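Local coordinates for geranyltranstransferase (Legionella pneumophila subsp. pneumophila, PDB 3LOM), which probably makes farnesyl diphosphate, and perhaps geranylgeranyl diphosphate, as a magnesium-dependent prenyl transferase of isoprenoid biosynthesis, at residues A[126-131]-A[146-151]. Residues are numbered along the deposited sequence; the frame is centred on the assembly and turned at random.
Sequences LAIEVL and AITQVL
Leu131 reaches across to three residues of the facing helix, Ile147, Thr148 and Leu151, and its forked end carries most of the packing. One branch, CD1, lies 3.8 Å from Leu151 CD2 and also 3.8 Å from Thr148 CG2; the other, CD2, turns to Ile147 CG2 at 3.9 Å. A leucine suits this place because its two methyls can serve different neighbours at once. Leu131 and Thr148 lie alongside one another, pointing opposite ways, where the backbones come nearest, their CA atoms 6.7 Å apart. Threonine fits there because its beta-branch offers both a methyl and a hydroxyl. A chi1 of -44° sets OG1 beside the backbone N and leaves CG2 anti to it; CG2 meets Leu131 and Ile128, while OG1, also against Leu131, hydrogen-bonds to Val144 O one turn earlier, which satisfies the hydroxyl inside a buried interface.

Away from Leu131 the packing is looser. Ile128 meets Thr148 at about a right angle, CG2 to CG2 at 4.0 Å, and the short Ala127 CB comes within 4.3 Å of Leu151 CD2. The touching residues are all buried; the far flank of 146-151 is only partly open, with Val150 against helix 178-201 and Gln149 against Leu132 of the second subunit. No hydrogen bond joins the segments, whose nearly antiparallel axes (164°) approach to 10.4 Å. They belong to successive helices, 113-135 and 141-155, of the all-helical prenyl synthase fold. Helix 69-91 covers one flank, Thr82 touching both Ala127 and Leu151; Val152 and Leu132 of the second subunit pack on Ile128 and Thr148, respectively, bringing this helix pair to the dimer interface.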
loop_
_atom_site.group_PDB
_atom_site.type_symbol
_atom_site.label_atom_id
_atom_site.label_comp_id
_atom_site.label_asym_id
_atom_site.label_seq_id
_atom_site.Cartn_x
_atom_site.Cartn_y
_atom_site.Cartn_z
ATOM N N LEU A 126 -1.362 -5.221 3.566
ATOM C CA LEU A 126 -2.194 -6.151 4.347
ATOM C C LEU A 126 -3.623 -5.654 4.511
ATOM O O LEU A 126 -4.567 -6.423 4.317
ATOM C CB LEU A 126 -1.584 -6.498 5.718
ATOM C CG LEU A 126 -2.356 -7.576 6.512
ATOM C CD1 LEU A 126 -2.466 -8.897 5.739
ATOM C CD2 LEU A 126 -1.794 -7.809 7.914
ATOM N N ALA A 127 -3.763 -4.372 4.849
ATOM C CA ALA A 127 -5.057 -3.699 4.962
ATOM C C ALA A 127 -5.949 -3.964 3.754
ATOM O O ALA A 127 -7.137 -4.240 3.908
ATOM C CB ALA A 127 -4.849 -2.220 5.135
ATOM N N ILE A 128 -5.351 -3.911 2.565
ATOM C CA ILE A 128 -6.037 -4.187 1.306
ATOM C C ILE A 128 -6.313 -5.687 1.111
ATOM O O ILE A 128 -7.410 -6.048 0.679
ATOM C CB ILE A 128 -5.258 -3.570 0.119
ATOM C CG1 ILE A 128 -5.182 -2.052 0.298
ATOM C CG2 ILE A 128 -5.902 -3.904 -1.224
ATOM C CD1 ILE A 128 -3.924 -1.437 -0.265
ATOM N N GLU A 129 -5.340 -6.548 1.443
ATOM C CA GLU A 129 -5.527 -8.018 1.414
ATOM C C GLU A 129 -6.697 -8.466 2.287
ATOM O O GLU A 129 -7.568 -9.201 1.831
ATOM C CB GLU A 129 -4.245 -8.756 1.838
ATOM C CG GLU A 129 -4.292 -10.287 1.670
ATOM C CD GLU A 129 -2.917 -10.928 1.476
ATOM O OE1 GLU A 129 -2.864 -12.073 0.973
ATOM O OE2 GLU A 129 -1.889 -10.303 1.806
ATOM N N VAL A 130 -6.705 -7.993 3.533
ATOM C CA VAL A 130 -7.765 -8.256 4.505
ATOM C C VAL A 130 -9.150 -7.836 3.991
ATOM O O VAL A 130 -10.119 -8.587 4.143
ATOM C CB VAL A 130 -7.447 -7.571 5.860
ATOM C CG1 VAL A 130 -8.614 -7.674 6.840
ATOM C CG2 VAL A 130 -6.202 -8.186 6.467
ATOM N N LEU A 131 -9.234 -6.654 3.375
ATOM C CA LEU A 131 -10.490 -6.183 2.792
ATOM C C LEU A 131 -10.962 -7.119 1.695
ATOM O O LEU A 131 -12.089 -7.588 1.733
ATOM C CB LEU A 131 -10.369 -4.761 2.242
ATOM C CG LEU A 131 -10.304 -3.604 3.238
ATOM C CD1 LEU A 131 -9.928 -2.326 2.514
ATOM C CD2 LEU A 131 -11.592 -3.425 4.022
ATOM N N ALA A 146 -15.835 -0.866 -3.814
ATOM C CA ALA A 146 -16.110 0.509 -3.377
ATOM C C ALA A 146 -15.592 0.821 -1.974
ATOM O O ALA A 146 -15.168 1.946 -1.719
ATOM C CB ALA A 146 -17.605 0.840 -3.490
ATOM N N ILE A 147 -15.633 -0.174 -1.083
ATOM C CA ILE A 147 -15.086 -0.064 0.280
ATOM C C ILE A 147 -13.564 0.147 0.241
ATOM O O ILE A 147 -13.020 0.996 0.959
ATOM C CB ILE A 147 -15.457 -1.311 1.145
ATOM C CG1 ILE A 147 -16.913 -1.220 1.612
ATOM C CG2 ILE A 147 -14.527 -1.469 2.368
ATOM C CD1 ILE A 147 -17.525 -2.548 1.982
ATOM N N THR A 148 -12.897 -0.611 -0.624
ATOM C CA THR A 148 -11.440 -0.564 -0.744
ATOM C C THR A 148 -11.006 0.733 -1.441
ATOM O O THR A 148 -9.949 1.292 -1.118
ATOM C CB THR A 148 -10.897 -1.817 -1.471
ATOM O OG1 THR A 148 -11.555 -2.985 -0.965
ATOM C CG2 THR A 148 -9.391 -1.970 -1.262
ATOM N N GLN A 149 -11.844 1.208 -2.368
ATOM C CA GLN A 149 -11.675 2.504 -3.038
ATOM C C GLN A 149 -11.594 3.650 -2.039
ATOM O O GLN A 149 -10.690 4.480 -2.122
ATOM C CB GLN A 149 -12.834 2.755 -4.008
ATOM C CG GLN A 149 -12.539 3.751 -5.123
ATOM C CD GLN A 149 -12.154 3.075 -6.428
ATOM O OE1 GLN A 149 -10.978 3.039 -6.796
ATOM N NE2 GLN A 149 -13.144 2.532 -7.133
ATOM N N VAL A 150 -12.525 3.678 -1.089
ATOM C CA VAL A 150 -12.549 4.705 -0.043
ATOM C C VAL A 150 -11.220 4.826 0.735
ATOM O O VAL A 150 -10.708 5.935 0.909
ATOM C CB VAL A 150 -13.730 4.485 0.932
ATOM C CG1 VAL A 150 -13.686 5.489 2.077
ATOM C CG2 VAL A 150 -15.072 4.579 0.194
ATOM N N LEU A 151 -10.666 3.690 1.170
ATOM C CA LEU A 151 -9.435 3.662 1.969
ATOM C C LEU A 151 -8.220 4.094 1.163
ATOM O O LEU A 151 -7.390 4.871 1.627
ATOM C CB LEU A 151 -9.188 2.253 2.537
ATOM C CG LEU A 151 -7.997 2.030 3.483
ATOM C CD1 LEU A 151 -8.141 2.813 4.784
ATOM C CD2 LEU A 151 -7.850 0.553 3.790
#